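Local atomic coordinates of peptidoglycan-N-acetylglucosamine deacetylase BC_1974 (PDB entry 5N1P), a protein that removes the acetyl group from N-acetylglucosamine residues of peptidoglycan, using a divalent metal such as zinc and releasing acetate. Residues K2-T7 / K183-E188; Y15-L20 / P43-R48; A37-F42 / G83-I88; D123-S128 / P156-L161. All coordinates share one frame; numbering follows the deposited sequence. Where two conformers were deposited one is given.

Contact 1 of 4, residues K2-T7 / K183-E188; sequences KVAYLT and KGYEFE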
loop_
_atom_site.group_PDB
_atom_site.type_symbol
_atom_site.label_atom_id
_atom_site.label_comp_id
_atom_site.label_asym_id
_atom_site.label_seq_id
_atom_site.Cartn_x
_atom_site.Cartn_y
_atom_site.Cartn_z
ATOM N N LYS A 2 -14.965 4.738 -12.340
ATOM C CA LYS A 2 -13.916 5.309 -11.509
ATOM C C LYS A 2 -13.505 4.290 -10.450
ATOM O O LYS A 2 -14.356 3.723 -9.767
ATOM C CB LYS A 2 -14.386 6.604 -10.842
ATOM C CG LYS A 2 -14.471 7.814 -11.762
ATOM C CD LYS A 2 -15.153 8.968 -11.044
ATOM C CE LYS A 2 -14.237 10.180 -10.942
ATOM N NZ LYS A 2 -14.748 11.193 -9.968
ATOM N N VAL A 3 -12.206 4.042 -10.317
ATOM C CA VAL A 3 -11.737 3.102 -9.305
ATOM C C VAL A 3 -10.754 3.761 -8.341
ATOM O O VAL A 3 -9.816 4.442 -8.761
ATOM C CB VAL A 3 -11.064 1.863 -9.943
ATOM C CG1 VAL A 3 -10.654 0.859 -8.862
ATOM C CG2 VAL A 3 -12.003 1.216 -10.955
ATOM N N ALA A 4 -10.994 3.561 -7.048
ATOM C CA ALA A 4 -10.092 4.034 -6.006
ATOM C C ALA A 4 -9.334 2.854 -5.434
ATOM O O ALA A 4 -9.934 1.853 -5.036
ATOM C CB ALA A 4 -10.863 4.758 -4.900
ATOM N N TYR A 5 -8.014 2.976 -5.397
ATOM C CA TYR A 5 -7.162 1.945 -4.824
ATOM C C TYR A 5 -6.607 2.404 -3.488
ATOM O O TYR A 5 -5.625 3.157 -3.434
ATOM C CB TYR A 5 -6.013 1.604 -5.774
ATOM C CG TYR A 5 -6.458 1.032 -7.096
ATOM C CD1 TYR A 5 -6.523 -0.345 -7.289
ATOM C CD2 TYR A 5 -6.810 1.868 -8.157
ATOM C CE1 TYR A 5 -6.936 -0.872 -8.496
ATOM C CE2 TYR A 5 -7.219 1.347 -9.370
ATOM C CZ TYR A 5 -7.275 -0.028 -9.531
ATOM O OH TYR A 5 -7.683 -0.557 -10.730
ATOM N N LEU A 6 -7.259 1.992 -2.412
ATOM C CA LEU A 6 -6.744 2.270 -1.085
ATOM C C LEU A 6 -5.527 1.399 -0.874
ATOM O O LEU A 6 -5.594 0.188 -1.088
ATOM C CB LEU A 6 -7.778 1.974 -0.008
ATOM C CG LEU A 6 -8.895 2.973 0.244
ATOM C CD1 LEU A 6 -9.860 2.420 1.270
ATOM C CD2 LEU A 6 -8.302 4.299 0.714
ATOM N N THR A 7 -4.422 1.994 -0.456
ATOM C CA THR A 7 -3.222 1.200 -0.169
ATOM C C THR A 7 -2.709 1.509 1.232
ATOM O O THR A 7 -2.718 2.663 1.681
ATOM C CB THR A 7 -2.080 1.427 -1.206
ATOM O OG1 THR A 7 -1.505 2.742 -1.056
ATOM C CG2 THR A 7 -2.601 1.245 -2.641
ATOM N N LYS A 183 -18.856 9.957 -4.983
ATOM C CA LYS A 183 -18.298 10.534 -6.200
ATOM C C LYS A 183 -18.097 9.498 -7.289
ATOM O O LYS A 183 -17.414 9.753 -8.280
ATOM C CB LYS A 183 -16.989 11.236 -5.898
ATOM C CG LYS A 183 -17.100 12.177 -4.733
ATOM C CD LYS A 183 -15.736 12.568 -4.229
ATOM C CE LYS A 183 -14.957 13.331 -5.275
ATOM N NZ LYS A 183 -13.895 14.143 -4.631
ATOM N N GLY A 184 -18.710 8.336 -7.099
ATOM C CA GLY A 184 -18.773 7.327 -8.136
ATOM C C GLY A 184 -17.547 6.446 -8.245
ATOM O O GLY A 184 -17.363 5.785 -9.264
ATOM N N TYR A 185 -16.708 6.433 -7.211
ATOM C CA TYR A 185 -15.573 5.508 -7.169
ATOM C C TYR A 185 -16.016 4.140 -6.660
ATOM O O TYR A 185 -16.822 4.046 -5.735
ATOM C CB TYR A 185 -14.437 6.035 -6.270
ATOM C CG TYR A 185 -13.629 7.178 -6.845
ATOM C CD1 TYR A 185 -12.555 6.947 -7.700
ATOM C CD2 TYR A 185 -13.939 8.494 -6.531
ATOM C CE1 TYR A 185 -11.813 8.002 -8.222
ATOM C CE2 TYR A 185 -13.209 9.546 -7.041
ATOM C CZ TYR A 185 -12.157 9.305 -7.891
ATOM O OH TYR A 185 -11.441 10.371 -8.395
ATOM N N GLU A 186 -15.496 3.081 -7.272
ATOM C CA GLU A 186 -15.548 1.751 -6.673
ATOM C C GLU A 186 -14.203 1.461 -6.009
ATOM O O GLU A 186 -13.177 2.012 -6.408
ATOM C CB GLU A 186 -15.881 0.686 -7.718
ATOM C CG GLU A 186 -17.380 0.496 -7.945
ATOM C CD GLU A 186 -17.715 0.003 -9.342
ATOM O OE1 GLU A 186 -16.879 -0.696 -9.949
ATOM O OE2 GLU A 186 -18.821 0.316 -9.833
ATOM N N PHE A 187 -14.207 0.608 -4.992
ATOM C CA PHE A 187 -12.975 0.287 -4.276
ATOM C C PHE A 187 -12.452 -1.098 -4.607
ATOM O O PHE A 187 -13.027 -2.109 -4.196
ATOM C CB PHE A 187 -13.197 0.414 -2.774
ATOM C CG PHE A 187 -13.327 1.832 -2.316
ATOM C CD1 PHE A 187 -12.199 2.564 -1.973
ATOM C CD2 PHE A 187 -14.565 2.444 -2.255
ATOM C CE1 PHE A 187 -12.306 3.873 -1.562
ATOM C CE2 PHE A 187 -14.680 3.752 -1.844
ATOM C CZ PHE A 187 -13.548 4.467 -1.498
ATOM N N GLU A 188 -11.346 -1.139 -5.346
ATOM C CA GLU A 188 -10.779 -2.412 -5.763
ATOM C C GLU A 188 -9.377 -2.604 -5.238
ATOM O O GLU A 188 -8.660 -1.641 -4.941
ATOM C CB GLU A 188 -10.754 -2.537 -7.285
ATOM C CG GLU A 188 -12.131 -2.667 -7.922
ATOM C CD GLU A 188 -12.054 -3.184 -9.343
ATOM O OE1 GLU A 188 -11.148 -2.744 -10.082
ATOM O OE2 GLU A 188 -12.897 -4.025 -9.722
HETATM O O HOH W 1 -6.277 -1.033 -3.577
#
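In the NodB-homology fold of this carbohydrate esterase family 4 enzyme, strand 2-7 takes the short C-terminal strand 185-187 as a parallel neighbour. Two nearly straight backbone bonds join them: Glu186 N gives to Lys2 O at 2.8 Å, and Ala4 N gives to Glu186 O, also at 2.8 Å. Beyond them Glu188 N reaches Ala4 O weakly, and a water donates to both Leu6 O and Glu188 O. Lys2 lies over one face of the Tyr185 ring, its CB 4.1 Å from the ring centroid in an off-centre CH-pi contact; the ring's hydroxyl is held by Lys155 O. A bend at chi3 (120°) carries Lys2 NZ to a weak bond with Lys183 O. Val3 CG1 packs on Glu188 CB at 3.7 Å, while Ala4 CB meets Phe187 CE1 on the other face of the sheet. There Phe187 and Leu6 pack against Leu177 of helix 167-182, and strand 157-163 pairs with strand 2-9 as well.

Contact 2 of 4, residues Y15-L20 / P43-R48; sequences YTAELL and PDLVKR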
loop_
_atom_site.group_PDB
_atom_site.type_symbol
_atom_site.label_atom_id
_atom_site.label_comp_id
_atom_site.label_asym_id
_atom_site.label_seq_id
_atom_site.Cartn_x
_atom_site.Cartn_y
_atom_site.Cartn_z
ATOM N N TYR A 15 -3.753 -2.574 14.429
ATOM C CA TYR A 15 -5.004 -1.945 13.994
ATOM C C TYR A 15 -5.526 -2.592 12.718
ATOM O O TYR A 15 -6.562 -2.192 12.191
ATOM C CB TYR A 15 -4.817 -0.441 13.761
ATOM C CG TYR A 15 -4.220 0.289 14.941
ATOM C CD1 TYR A 15 -4.952 0.473 16.106
ATOM C CD2 TYR A 15 -2.927 0.792 14.889
ATOM C CE1 TYR A 15 -4.415 1.136 17.190
ATOM C CE2 TYR A 15 -2.380 1.465 15.967
ATOM C CZ TYR A 15 -3.126 1.624 17.117
ATOM O OH TYR A 15 -2.590 2.289 18.192
ATOM N N THR A 16 -4.791 -3.576 12.214
ATOM C CA THR A 16 -5.089 -4.148 10.904
ATOM C C THR A 16 -6.363 -4.988 10.900
ATOM O O THR A 16 -7.136 -4.950 9.940
ATOM C CB THR A 16 -3.881 -4.971 10.414
ATOM O OG1 THR A 16 -2.762 -4.085 10.306
ATOM C CG2 THR A 16 -4.150 -5.596 9.051
ATOM N N ALA A 17 -6.601 -5.741 11.968
ATOM C CA ALA A 17 -7.812 -6.543 12.039
ATOM C C ALA A 17 -9.051 -5.636 11.998
ATOM O O ALA A 17 -10.020 -5.920 11.295
ATOM C CB ALA A 17 -7.808 -7.416 13.301
ATOM N N GLU A 18 -9.007 -4.530 12.733
ATOM C CA GLU A 18 -10.106 -3.574 12.711
ATOM C C GLU A 18 -10.316 -2.976 11.319
ATOM O O GLU A 18 -11.451 -2.827 10.859
ATOM C CB GLU A 18 -9.863 -2.452 13.718
ATOM C CG GLU A 18 -10.960 -1.402 13.710
ATOM C CD GLU A 18 -10.803 -0.399 14.825
ATOM O OE1 GLU A 18 -9.821 -0.523 15.589
ATOM O OE2 GLU A 18 -11.661 0.507 14.937
ATOM N N LEU A 19 -9.220 -2.634 10.652
ATOM C CA LEU A 19 -9.312 -2.132 9.290
ATOM C C LEU A 19 -9.974 -3.154 8.365
ATOM O O LEU A 19 -10.851 -2.811 7.576
ATOM C CB LEU A 19 -7.923 -1.766 8.762
ATOM C CG LEU A 19 -7.864 -1.358 7.290
ATOM C CD1 LEU A 19 -8.768 -0.150 6.995
ATOM C CD2 LEU A 19 -6.419 -1.047 6.907
ATOM N N LEU A 20 -9.551 -4.408 8.464
ATOM C CA LEU A 20 -10.124 -5.461 7.637
ATOM C C LEU A 20 -11.620 -5.606 7.863
ATOM O O LEU A 20 -12.377 -5.826 6.917
ATOM C CB LEU A 20 -9.418 -6.789 7.907
ATOM C CG LEU A 20 -8.009 -6.836 7.320
ATOM C CD1 LEU A 20 -7.272 -8.055 7.832
ATOM C CD2 LEU A 20 -8.081 -6.856 5.795
ATOM N N PRO A 43 1.565 -13.406 11.014
ATOM C CA PRO A 43 1.232 -14.212 9.828
ATOM C C PRO A 43 -0.270 -14.392 9.645
ATOM O O PRO A 43 -0.738 -14.467 8.511
ATOM C CB PRO A 43 1.887 -15.576 10.108
ATOM C CG PRO A 43 2.693 -15.408 11.344
ATOM C CD PRO A 43 2.211 -14.202 12.069
ATOM N N ASP A 44 -1.020 -14.466 10.739
ATOM C CA ASP A 44 -2.457 -14.664 10.614
ATOM C C ASP A 44 -3.115 -13.464 9.938
ATOM O O ASP A 44 -4.118 -13.612 9.246
ATOM C CB ASP A 44 -3.099 -14.919 11.980
ATOM C CG ASP A 44 -2.837 -16.325 12.497
ATOM O OD1 ASP A 44 -2.340 -17.166 11.716
ATOM O OD2 ASP A 44 -3.141 -16.594 13.681
ATOM N N LEU A 45 -2.557 -12.272 10.136
ATOM C CA LEU A 45 -3.143 -11.088 9.506
ATOM C C LEU A 45 -2.815 -11.060 8.016
ATOM O O LEU A 45 -3.619 -10.601 7.197
ATOM C CB LEU A 45 -2.650 -9.807 10.180
ATOM C CG LEU A 45 -3.257 -9.581 11.563
ATOM C CD1 LEU A 45 -2.623 -8.377 12.240
ATOM C CD2 LEU A 45 -4.770 -9.411 11.451
ATOM N N VAL A 46 -1.622 -11.527 7.667
ATOM C CA VAL A 46 -1.258 -11.658 6.266
ATOM C C VAL A 46 -2.231 -12.603 5.572
ATOM O O VAL A 46 -2.728 -12.322 4.481
ATOM C CB VAL A 46 0.186 -12.184 6.091
ATOM C CG1 VAL A 46 0.511 -12.342 4.614
ATOM C CG2 VAL A 46 1.193 -11.266 6.788
ATOM N N LYS A 47 -2.513 -13.725 6.225
ATOM C CA LYS A 47 -3.439 -14.713 5.673
ATOM C C LYS A 47 -4.819 -14.104 5.483
ATOM O O LYS A 47 -5.459 -14.266 4.437
ATOM C CB LYS A 47 -3.528 -15.931 6.585
ATOM C CG LYS A 47 -4.344 -17.061 5.992
ATOM C CD LYS A 47 -4.253 -18.313 6.857
ATOM C CE LYS A 47 -2.829 -18.845 6.881
ATOM N NZ LYS A 47 -2.781 -20.321 6.642
ATOM N N ARG A 48 -5.266 -13.375 6.489
ATOM C CA ARG A 48 -6.585 -12.794 6.437
ATOM C C ARG A 48 -6.708 -11.712 5.343
ATOM O O ARG A 48 -7.715 -11.645 4.629
ATOM C CB ARG A 48 -6.936 -12.237 7.814
ATOM C CG ARG A 48 -8.390 -12.093 8.001
ATOM C CD ARG A 48 -8.754 -11.409 9.288
ATOM N NE ARG A 48 -9.955 -10.662 8.987
ATOM C CZ ARG A 48 -10.469 -9.706 9.737
ATOM N NH1 ARG A 48 -9.914 -9.391 10.900
ATOM N NH2 ARG A 48 -11.549 -9.080 9.311
#
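Helix 16-20 and helix 43-48 run nearly parallel, 16° apart, with their axes 10.7 Å from each other at closest approach. They are the starts of helices 16-25 and 43-51, which pack against the strands of the deacetylase's parallel sheet: Leu20 touches Phe32, and Val46 touches Leu34. Leu45 reaches toward the other helix and splits its methyls, CD1 meeting Thr16 CB and CD2 meeting Ala17 CB, each at 4.1 Å. Thr16 turns its hydroxyl elsewhere, to Asp164 OD2 and Gly13 N.

One turn on, Arg48 and Leu20 slide past each other in opposite directions. With CG anti to the backbone N (chi1 -159°), the arginine chain reaches across to the first helix, and Leu20 CD1 packs alongside its CD and NE. Its polar end is tied at two points: NE forms a salt bridge with Glu52, and NH2 is hydrogen-bonded to Asn21 OD1. These bonds should help fix the rotation of the guanidinium, whose NH1 comes within 3.8 Å of Ala17 CB. Over one of its faces sits Leu20 CB, offset toward the rim and 3.4 Å from Arg48 NH2.

Contact 3 of 4, residues A37-F42 / G83-I88; sequences ANVKEF and GLIANI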
loop_
_atom_site.group_PDB
_atom_site.type_symbol
_atom_site.label_atom_id
_atom_site.label_comp_id
_atom_site.label_asym_id
_atom_site.label_seq_id
_atom_site.Cartn_x
_atom_site.Cartn_y
_atom_site.Cartn_z
ATOM N N ALA A 37 9.571 -7.923 8.792
ATOM C CA ALA A 37 9.526 -8.230 10.219
ATOM C C ALA A 37 8.088 -8.372 10.716
ATOM O O ALA A 37 7.801 -9.210 11.569
ATOM C CB ALA A 37 10.267 -7.163 11.024
ATOM N N ASN A 38 7.176 -7.576 10.154
ATOM C CA ASN A 38 5.781 -7.649 10.575
ATOM C C ASN A 38 5.045 -8.841 9.957
ATOM O O ASN A 38 4.096 -9.370 10.534
ATOM C CB ASN A 38 5.064 -6.338 10.244
ATOM C CG ASN A 38 5.607 -5.171 11.038
ATOM O OD1 ASN A 38 6.200 -5.352 12.105
ATOM N ND2 ASN A 38 5.415 -3.965 10.527
ATOM N N VAL A 39 5.490 -9.270 8.781
ATOM C CA VAL A 39 4.971 -10.497 8.189
ATOM C C VAL A 39 5.271 -11.667 9.134
ATOM O O VAL A 39 4.432 -12.540 9.371
ATOM C CB VAL A 39 5.596 -10.751 6.807
ATOM C CG1 VAL A 39 5.215 -12.122 6.281
ATOM C CG2 VAL A 39 5.157 -9.658 5.824
ATOM N N LYS A 40 6.469 -11.656 9.697
ATOM C CA LYS A 40 6.874 -12.723 10.591
ATOM C C LYS A 40 6.112 -12.676 11.912
ATOM O O LYS A 40 5.772 -13.718 12.473
ATOM C CB LYS A 40 8.386 -12.654 10.826
ATOM C CG LYS A 40 9.188 -13.094 9.602
ATOM C CD LYS A 40 10.685 -13.146 9.870
ATOM C CE LYS A 40 11.340 -11.779 9.773
ATOM N NZ LYS A 40 12.806 -11.906 9.494
ATOM N N GLU A 41 5.822 -11.473 12.399
ATOM C CA GLU A 41 5.148 -11.346 13.688
ATOM C C GLU A 41 3.643 -11.574 13.585
ATOM O O GLU A 41 3.020 -12.082 14.520
ATOM C CB GLU A 41 5.415 -9.975 14.307
ATOM C CG GLU A 41 4.699 -9.801 15.646
ATOM C CD GLU A 41 5.068 -8.528 16.380
ATOM O OE1 GLU A 41 5.786 -7.685 15.800
ATOM O OE2 GLU A 41 4.637 -8.378 17.545
ATOM N N PHE A 42 3.060 -11.205 12.446
ATOM C CA PHE A 42 1.609 -11.281 12.269
ATOM C C PHE A 42 1.155 -12.130 11.073
ATOM O O PHE A 42 0.415 -11.641 10.221
ATOM C CB PHE A 42 1.027 -9.872 12.107
ATOM C CG PHE A 42 1.330 -8.947 13.249
ATOM C CD1 PHE A 42 0.573 -8.991 14.407
ATOM C CD2 PHE A 42 2.347 -8.016 13.154
ATOM C CE1 PHE A 42 0.842 -8.134 15.463
ATOM C CE2 PHE A 42 2.618 -7.150 14.204
ATOM C CZ PHE A 42 1.864 -7.210 15.356
ATOM N N GLY A 83 9.278 -13.969 -0.380
ATOM C CA GLY A 83 9.359 -15.352 0.089
ATOM C C GLY A 83 8.641 -15.551 1.416
ATOM O O GLY A 83 7.994 -16.578 1.624
ATOM N N LEU A 84 8.754 -14.581 2.319
ATOM C CA LEU A 84 8.065 -14.649 3.605
ATOM C C LEU A 84 6.549 -14.674 3.420
ATOM O O LEU A 84 5.838 -15.444 4.077
ATOM C CB LEU A 84 8.450 -13.456 4.482
ATOM C CG LEU A 84 9.891 -13.465 4.996
ATOM C CD1 LEU A 84 10.195 -12.158 5.735
ATOM C CD2 LEU A 84 10.121 -14.664 5.898
ATOM N N ILE A 85 6.061 -13.820 2.531
ATOM C CA ILE A 85 4.635 -13.799 2.240
ATOM C C ILE A 85 4.197 -15.123 1.594
ATOM O O ILE A 85 3.169 -15.703 1.984
ATOM C CB ILE A 85 4.297 -12.593 1.352
ATOM C CG1 ILE A 85 4.499 -11.312 2.155
ATOM C CG2 ILE A 85 2.846 -12.670 0.863
ATOM C CD1 ILE A 85 4.521 -10.049 1.308
ATOM N N ALA A 86 4.978 -15.611 0.631
ATOM C CA ALA A 86 4.643 -16.840 -0.087
ATOM C C ALA A 86 4.572 -18.033 0.847
ATOM O O ALA A 86 3.798 -18.965 0.617
ATOM C CB ALA A 86 5.650 -17.093 -1.196
ATOM N N ASN A 87 5.377 -18.022 1.905
ATOM C CA ASN A 87 5.379 -19.106 2.887
ATOM C C ASN A 87 4.031 -19.246 3.572
ATOM O O ASN A 87 3.656 -20.328 4.029
ATOM C CB ASN A 87 6.458 -18.870 3.949
ATOM C CG ASN A 87 7.855 -19.098 3.425
ATOM O OD1 ASN A 87 8.063 -19.882 2.500
ATOM N ND2 ASN A 87 8.829 -18.416 4.022
ATOM N N ILE A 88 3.322 -18.127 3.670
ATOM C CA ILE A 88 2.040 -18.085 4.350
ATOM C C ILE A 88 0.890 -18.331 3.379
ATOM O O ILE A 88 0.038 -19.190 3.634
ATOM C CB ILE A 88 1.821 -16.725 5.045
ATOM C CG1 ILE A 88 2.951 -16.450 6.037
ATOM C CG2 ILE A 88 0.449 -16.684 5.734
ATOM C CD1 ILE A 88 2.955 -15.023 6.566
#
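Val39 carries this contact, pointing from helix 37-41 at helix 83-88 and dividing its two methyls among three partners. CG1, anti to the backbone N (chi1 172°), touches Ile88 CD1 at 3.7 Å and Leu84 CB at 3.9 Å. The other branch, CG2, meets Ile85 CG1 at 4.1 Å, the two side chains crossing at about a right angle. Toward the outside of the interface Lys40 adds its aliphatic part: CG lies 4.1 Å from both CD1 and CD2 of Leu84.

No hydrogen bond links the segments, which are held by apolar packing alone. The two helices, 9.7 Å apart at their axes and inclined by 21°, belong to the helical layer around the parallel sheet of the NodB-homology fold. Leu84, Ile85 and Ile88 sit at positions i, i+1 and i+4 of helix 74-89, and Val39 touches all three.

Ile85 continues inward to Val56 and Met58 of strand 55-58, the strand that leads to the zinc ligand His59, and Leu84 touches Met61. At the other end Ile88 also packs on Pro43, Val46 and Lys47 of helix 43-51, while Val46 touches Val39 as well. Next to Val39 in the chain, Asn38 ND2 makes a weak hydrogen bond to Asp10 O.

Contact 4 of 4, residues D123-S128 / P156-L161; sequences DWTIDS and PQEVIL. With 8GK (~{N}-oxidanylnaphthalene-1-carboxamide), chain E.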
loop_
_atom_site.group_PDB
_atom_site.type_symbol
_atom_site.label_atom_id
_atom_site.label_comp_id
_atom_site.label_asym_id
_atom_site.label_seq_id
_atom_site.Cartn_x
_atom_site.Cartn_y
_atom_site.Cartn_z
ATOM N N ASP A 123 3.878 3.616 -6.813
ATOM C CA ASP A 123 3.882 4.735 -5.892
ATOM C C ASP A 123 2.411 5.062 -5.609
ATOM O O ASP A 123 1.626 4.150 -5.348
ATOM C CB ASP A 123 4.654 5.929 -6.476
ATOM C CG ASP A 123 6.147 5.649 -6.599
ATOM O OD1 ASP A 123 6.772 5.310 -5.575
ATOM O OD2 ASP A 123 6.713 5.763 -7.716
ATOM N N TRP A 124 2.024 6.332 -5.662
ATOM C CA TRP A 124 0.644 6.682 -5.340
ATOM C C TRP A 124 0.261 7.953 -6.065
ATOM O O TRP A 124 1.139 8.617 -6.610
ATOM C CB TRP A 124 0.473 6.852 -3.824
ATOM C CG TRP A 124 1.472 7.793 -3.241
ATOM C CD1 TRP A 124 1.332 9.151 -3.094
ATOM C CD2 TRP A 124 2.779 7.471 -2.745
ATOM N NE1 TRP A 124 2.463 9.685 -2.533
ATOM C CE2 TRP A 124 3.370 8.679 -2.313
ATOM C CE3 TRP A 124 3.509 6.278 -2.632
ATOM C CZ2 TRP A 124 4.657 8.735 -1.772
ATOM C CZ3 TRP A 124 4.786 6.333 -2.099
ATOM C CH2 TRP A 124 5.343 7.558 -1.671
ATOM N N THR A 125 -1.032 8.279 -6.083
ATOM C CA THR A 125 -1.486 9.539 -6.693
ATOM C C THR A 125 -2.040 10.508 -5.665
ATOM O O THR A 125 -2.131 11.724 -5.927
ATOM C CB THR A 125 -2.567 9.314 -7.770
ATOM O OG1 THR A 125 -3.757 8.787 -7.176
ATOM C CG2 THR A 125 -2.070 8.369 -8.857
ATOM N N ILE A 126 -2.447 9.984 -4.519
ATOM C CA ILE A 126 -2.957 10.807 -3.420
ATOM C C ILE A 126 -2.250 10.432 -2.136
ATOM O O ILE A 126 -2.276 9.270 -1.738
ATOM C CB ILE A 126 -4.461 10.630 -3.220
ATOM C CG1 ILE A 126 -5.229 11.140 -4.442
ATOM C CG2 ILE A 126 -4.930 11.350 -1.941
ATOM C CD1 ILE A 126 -6.719 10.865 -4.373
ATOM N N ASP A 127 -1.599 11.401 -1.508
ATOM C CA ASP A 127 -0.970 11.203 -0.208
ATOM C C ASP A 127 -1.914 11.718 0.880
ATOM O O ASP A 127 -2.252 12.899 0.905
ATOM C CB ASP A 127 0.382 11.916 -0.173
ATOM C CG ASP A 127 1.078 11.837 1.178
ATOM O OD1 ASP A 127 0.583 11.165 2.106
ATOM O OD2 ASP A 127 2.161 12.453 1.298
ATOM N N SER A 128 -2.348 10.827 1.768
ATOM C CA SER A 128 -3.303 11.194 2.814
ATOM C C SER A 128 -2.705 12.114 3.873
ATOM O O SER A 128 -3.438 12.695 4.679
ATOM C CB SER A 128 -3.837 9.932 3.496
ATOM O OG SER A 128 -2.813 9.324 4.265
ATOM N N PRO A 156 -9.982 9.325 -12.900
ATOM C CA PRO A 156 -10.691 8.042 -12.995
ATOM C C PRO A 156 -10.054 6.956 -12.130
ATOM O O PRO A 156 -10.773 6.150 -11.547
ATOM C CB PRO A 156 -10.571 7.685 -14.479
ATOM C CG PRO A 156 -10.425 8.987 -15.161
ATOM C CD PRO A 156 -9.619 9.841 -14.233
ATOM N N GLN A 157 -8.725 6.939 -12.074
ATOM C CA GLN A 157 -7.993 6.038 -11.184
ATOM C C GLN A 157 -7.191 6.840 -10.173
ATOM O O GLN A 157 -6.433 7.735 -10.544
ATOM C CB GLN A 157 -7.056 5.124 -11.969
ATOM C CG GLN A 157 -7.745 4.211 -12.951
ATOM C CD GLN A 157 -7.122 4.291 -14.324
ATOM O OE1 GLN A 157 -7.300 5.281 -15.038
ATOM N NE2 GLN A 157 -6.377 3.257 -14.699
ATOM N N GLU A 158 -7.374 6.532 -8.894
ATOM C CA GLU A 158 -6.584 7.159 -7.847
ATOM C C GLU A 158 -6.000 6.088 -6.949
ATOM O O GLU A 158 -6.688 5.134 -6.581
ATOM C CB GLU A 158 -7.425 8.124 -7.017
ATOM C CG GLU A 158 -7.989 9.311 -7.800
ATOM C CD GLU A 158 -6.992 10.452 -7.971
ATOM O OE1 GLU A 158 -5.801 10.283 -7.642
ATOM O OE2 GLU A 158 -7.404 11.535 -8.442
ATOM N N VAL A 159 -4.725 6.237 -6.606
ATOM C CA VAL A 159 -4.051 5.310 -5.697
ATOM C C VAL A 159 -3.709 6.068 -4.434
ATOM O O VAL A 159 -2.960 7.038 -4.473
ATOM C CB VAL A 159 -2.783 4.717 -6.328
ATOM C CG1 VAL A 159 -2.054 3.803 -5.338
ATOM C CG2 VAL A 159 -3.145 3.980 -7.612
ATOM N N ILE A 160 -4.294 5.650 -3.319
ATOM C CA ILE A 160 -4.253 6.437 -2.095
ATOM C C ILE A 160 -3.280 5.855 -1.070
ATOM O O ILE A 160 -3.405 4.691 -0.683
ATOM C CB ILE A 160 -5.649 6.527 -1.470
ATOM C CG1 ILE A 160 -6.624 7.149 -2.476
ATOM C CG2 ILE A 160 -5.592 7.319 -0.175
ATOM C CD1 ILE A 160 -8.067 6.812 -2.195
ATOM N N LEU A 161 -2.329 6.670 -0.622
ATOM C CA LEU A 161 -1.329 6.254 0.357
ATOM C C LEU A 161 -1.804 6.472 1.784
ATOM O O LEU A 161 -2.046 7.612 2.207
ATOM C CB LEU A 161 -0.006 7.011 0.150
ATOM C CG LEU A 161 1.047 6.774 1.239
ATOM C CD1 LEU A 161 1.553 5.321 1.242
ATOM C CD2 LEU A 161 2.211 7.758 1.111
HETATM C C1 8GK E . 6.501 5.320 2.777
HETATM C C2 8GK E . 6.872 6.753 2.576
HETATM C C3 8GK E . 7.530 7.411 3.605
HETATM C C4 8GK E . 7.907 8.739 3.443
HETATM C C5 8GK E . 7.638 9.407 2.247
HETATM C C6 8GK E . 6.982 8.743 1.217
HETATM C C7 8GK E . 6.604 7.412 1.383
HETATM C C8 8GK E . 8.558 9.387 4.484
HETATM C C9 8GK E . 8.829 8.726 5.679
HETATM C C10 8GK E . 8.447 7.398 5.840
HETATM C C11 8GK E . 7.801 6.746 4.798
HETATM O O12 8GK E . 7.415 4.524 2.846
HETATM N N13 8GK E . 5.233 4.935 2.910
HETATM O O14 8GK E . 4.986 3.850 3.750
#
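Segment 123-128 joins strand 157-161 in parallel pairing at Ile126-Ile160 and Asp127-Leu161, with Leu161 N giving a nearly straight bond to Ile126 O at 2.8 Å. Val159 O takes two donors, Thr125 N in the carbonyl plane on a lone pair and Ile126 N tilted from that plane. Thr125 OG1 works both ways: it donates to Glu158 OE1 at 2.6 Å, nearly along the C-O axis, and accepts from Val159 N at 2.8 Å. The bend of Glu158 at chi2 (-82°) brings its carboxylate back to this hydroxyl and against Ile126 CD1; the other oxygen, OE2, forms a salt bridge with Lys155.

These are the two strands of a beta-alpha-beta unit connected by helix 138-152, whose Val149 touches Ile160. Downstream, Leu161 O accepts from Ser128 N and, at 2.8 Å, from Ser128 OG.

On the active-site side, Leu161 CD2 sits over the six-membered ring of Trp124 in a CH-pi contact, 3.8 Å from the centroid and 14° off the normal. Trp124 atom CH2 in turn lies 3.3 Å from C7 of the bound naphthalene hydroxamate, as part of the inhibitor pocket. Leu161 also touches Asp9, the probable proton acceptor.

Overall arrangement
Contacts 1 and 4 belong to one parallel sheet, where strands 2-9 and 157-163 are neighbours; their centres lie about 10 Å apart, and Tyr5 N probably bonds to Glu158 O between them. Contacts 2 and 3, with centres about 12 Å apart, lie in the surrounding helices and meet where helix 36-41 leads directly into helix 43-51. The two pairs do not touch: contacts 3 and 4 are about 26 Å apart between centres, though the nearest atoms of contacts 1 and 2 are about 6 Å apart. Along the chain contacts 2 and 3 interleave, contact 4 follows, and contact 1 spans them all. Contact 4 alone holds an inhibitor-pocket residue, Trp124; Asp10, His59 and His63 bind the zinc.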